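PDB 5EJR: myosin-I heavy chain from Dictyostelium discoideum, which is an unconventional class VII myosin, an actin-based motor with ATPase activity involved in early phagocytosis and adhesion. Local coordinates for residues Glu106-Ala111 and Tyr132-Thr137. Sequence-based numbering, arbitrary orientation.
Sequences EIYCQA and YFLSIT
This is a buried, apolar packing of two antiparallel helices within the helical MyTH4 domain of the myosin tail, with L134 carrying most of it against I107, Y108 and A111. The segment axes run at 160° to each other and come no closer than 10.9 Å, a wide spacing consistent with bulky side chains lying between the backbones. The nearest alpha carbons, those of Y108 and L134, are still 7.6 Å apart.

The clearest directional evidence is a CH-pi contact: CD1 of L134 lies 4.2 Å from the centroid of the Y108 ring, only 8° off the ring normal, and therefore above the middle of one face. The two side chains overlap head to tail, the phenol end of Y108 passing the leucine branches to reach the base of L134, with Y108 CZ 3.7 Å from L134 CB. With CG anti to the carbonyl carbon (chi1 -64°), the branch of L134 projects toward 106-111, where I107 CG2 lies against both methyls, nearest to L134 CD2 at 3.7 Å. L134 CD1, besides covering the ring, reaches A111 CB more loosely at 4.4 Å.

At its far end Y108 OH rests against the backbone of 132-137, 3.2 Å from S135 CA. Its hydrogen bond is made a little further on, with F138 O, so this buried hydroxyl is satisfied by the backbone just beyond 132-137.

Other helices of the domain enclose the pair: Y108 and S135 both touch L177 of helix 164-178, F148 of helix 142-159 meets the Y108 ring edge-to-face, and I93 of helix 86-99 and N67 of helix 58-75 also pack on I107.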
# COMPACT_ATOMS: atom_id res chain seq x y z
N GLU A 106 -15.23 18.98 -15.08
CA GLU A 106 -14.29 19.51 -16.04
C GLU A 106 -13.24 18.46 -16.46
O GLU A 106 -12.85 18.43 -17.63
CB GLU A 106 -13.63 20.78 -15.48
CG GLU A 106 -13.29 21.80 -16.54
CD GLU A 106 -12.00 21.54 -17.29
OE1 GLU A 106 -11.14 20.81 -16.75
OE2 GLU A 106 -11.84 22.08 -18.41
N ILE A 107 -12.81 17.59 -15.52
CA ILE A 107 -11.85 16.52 -15.84
C ILE A 107 -12.51 15.50 -16.77
O ILE A 107 -11.91 15.19 -17.81
CB ILE A 107 -11.16 15.89 -14.60
CG1 ILE A 107 -10.36 16.99 -13.83
CG2 ILE A 107 -10.20 14.77 -15.04
CD1 ILE A 107 -9.79 16.57 -12.45
N TYR A 108 -13.77 15.07 -16.45
CA TYR A 108 -14.57 14.10 -17.22
C TYR A 108 -14.89 14.61 -18.64
O TYR A 108 -14.82 13.84 -19.58
CB TYR A 108 -15.90 13.80 -16.50
CG TYR A 108 -15.84 12.65 -15.52
CD1 TYR A 108 -16.04 11.34 -15.95
CD2 TYR A 108 -15.65 12.87 -14.16
CE1 TYR A 108 -16.03 10.27 -15.05
CE2 TYR A 108 -15.60 11.81 -13.26
CZ TYR A 108 -15.80 10.52 -13.70
OH TYR A 108 -15.81 9.49 -12.79
N CYS A 109 -15.23 15.92 -18.77
CA CYS A 109 -15.51 16.56 -20.06
C CYS A 109 -14.25 16.66 -20.90
O CYS A 109 -14.32 16.33 -22.07
CB CYS A 109 -16.18 17.92 -19.87
SG CYS A 109 -17.83 17.83 -19.14
N GLN A 110 -13.09 17.04 -20.31
CA GLN A 110 -11.82 17.12 -21.07
C GLN A 110 -11.41 15.76 -21.61
O GLN A 110 -10.86 15.68 -22.71
CB GLN A 110 -10.66 17.65 -20.23
CG GLN A 110 -10.69 19.13 -19.90
CD GLN A 110 -9.47 19.57 -19.10
OE1 GLN A 110 -8.61 18.78 -18.71
NE2 GLN A 110 -9.35 20.87 -18.89
N ALA A 111 -11.59 14.69 -20.78
CA ALA A 111 -11.19 13.33 -21.16
C ALA A 111 -12.08 12.87 -22.30
O ALA A 111 -11.56 12.40 -23.31
CB ALA A 111 -11.30 12.39 -19.96
N TYR A 132 -12.25 5.38 -17.21
CA TYR A 132 -12.37 4.23 -16.32
C TYR A 132 -11.72 4.52 -14.96
O TYR A 132 -12.35 4.28 -13.92
CB TYR A 132 -11.72 2.98 -16.95
CG TYR A 132 -11.49 1.88 -15.94
CD1 TYR A 132 -12.54 1.07 -15.52
CD2 TYR A 132 -10.24 1.68 -15.36
CE1 TYR A 132 -12.35 0.08 -14.55
CE2 TYR A 132 -10.04 0.70 -14.39
CZ TYR A 132 -11.09 -0.11 -14.00
OH TYR A 132 -10.91 -1.10 -13.06
N PHE A 133 -10.47 5.02 -14.98
CA PHE A 133 -9.68 5.33 -13.79
C PHE A 133 -10.24 6.51 -13.00
O PHE A 133 -10.08 6.56 -11.78
CB PHE A 133 -8.19 5.50 -14.12
CG PHE A 133 -7.48 4.21 -14.47
CD1 PHE A 133 -7.46 3.14 -13.57
CD2 PHE A 133 -6.80 4.07 -15.67
CE1 PHE A 133 -6.80 1.95 -13.90
CE2 PHE A 133 -6.14 2.87 -16.00
CZ PHE A 133 -6.15 1.82 -15.11
N LEU A 134 -11.00 7.41 -13.67
CA LEU A 134 -11.68 8.48 -12.95
C LEU A 134 -12.90 7.87 -12.28
O LEU A 134 -13.14 8.13 -11.09
CB LEU A 134 -12.17 9.62 -13.88
CG LEU A 134 -11.14 10.44 -14.65
CD1 LEU A 134 -11.83 11.29 -15.71
CD2 LEU A 134 -10.35 11.34 -13.72
N SER A 135 -13.67 7.05 -13.03
CA SER A 135 -14.91 6.44 -12.53
C SER A 135 -14.71 5.50 -11.33
O SER A 135 -15.64 5.33 -10.54
CB SER A 135 -15.66 5.73 -13.65
OG SER A 135 -14.99 4.54 -14.05
N ILE A 136 -13.51 4.90 -11.17
CA ILE A 136 -13.24 4.05 -10.01
C ILE A 136 -12.93 4.90 -8.75
O ILE A 136 -13.16 4.42 -7.64
CB ILE A 136 -12.17 2.94 -10.26
CG1 ILE A 136 -10.86 3.50 -10.80
CG2 ILE A 136 -12.73 1.82 -11.16
CD1 ILE A 136 -9.64 2.57 -10.69
N THR A 137 -12.49 6.17 -8.95
CA THR A 137 -12.10 7.09 -7.87
C THR A 137 -13.23 7.99 -7.35
O THR A 137 -13.60 7.92 -6.18
CB THR A 137 -10.88 7.90 -8.30
OG1 THR A 137 -10.03 7.05 -9.06
CG2 THR A 137 -10.08 8.45 -7.10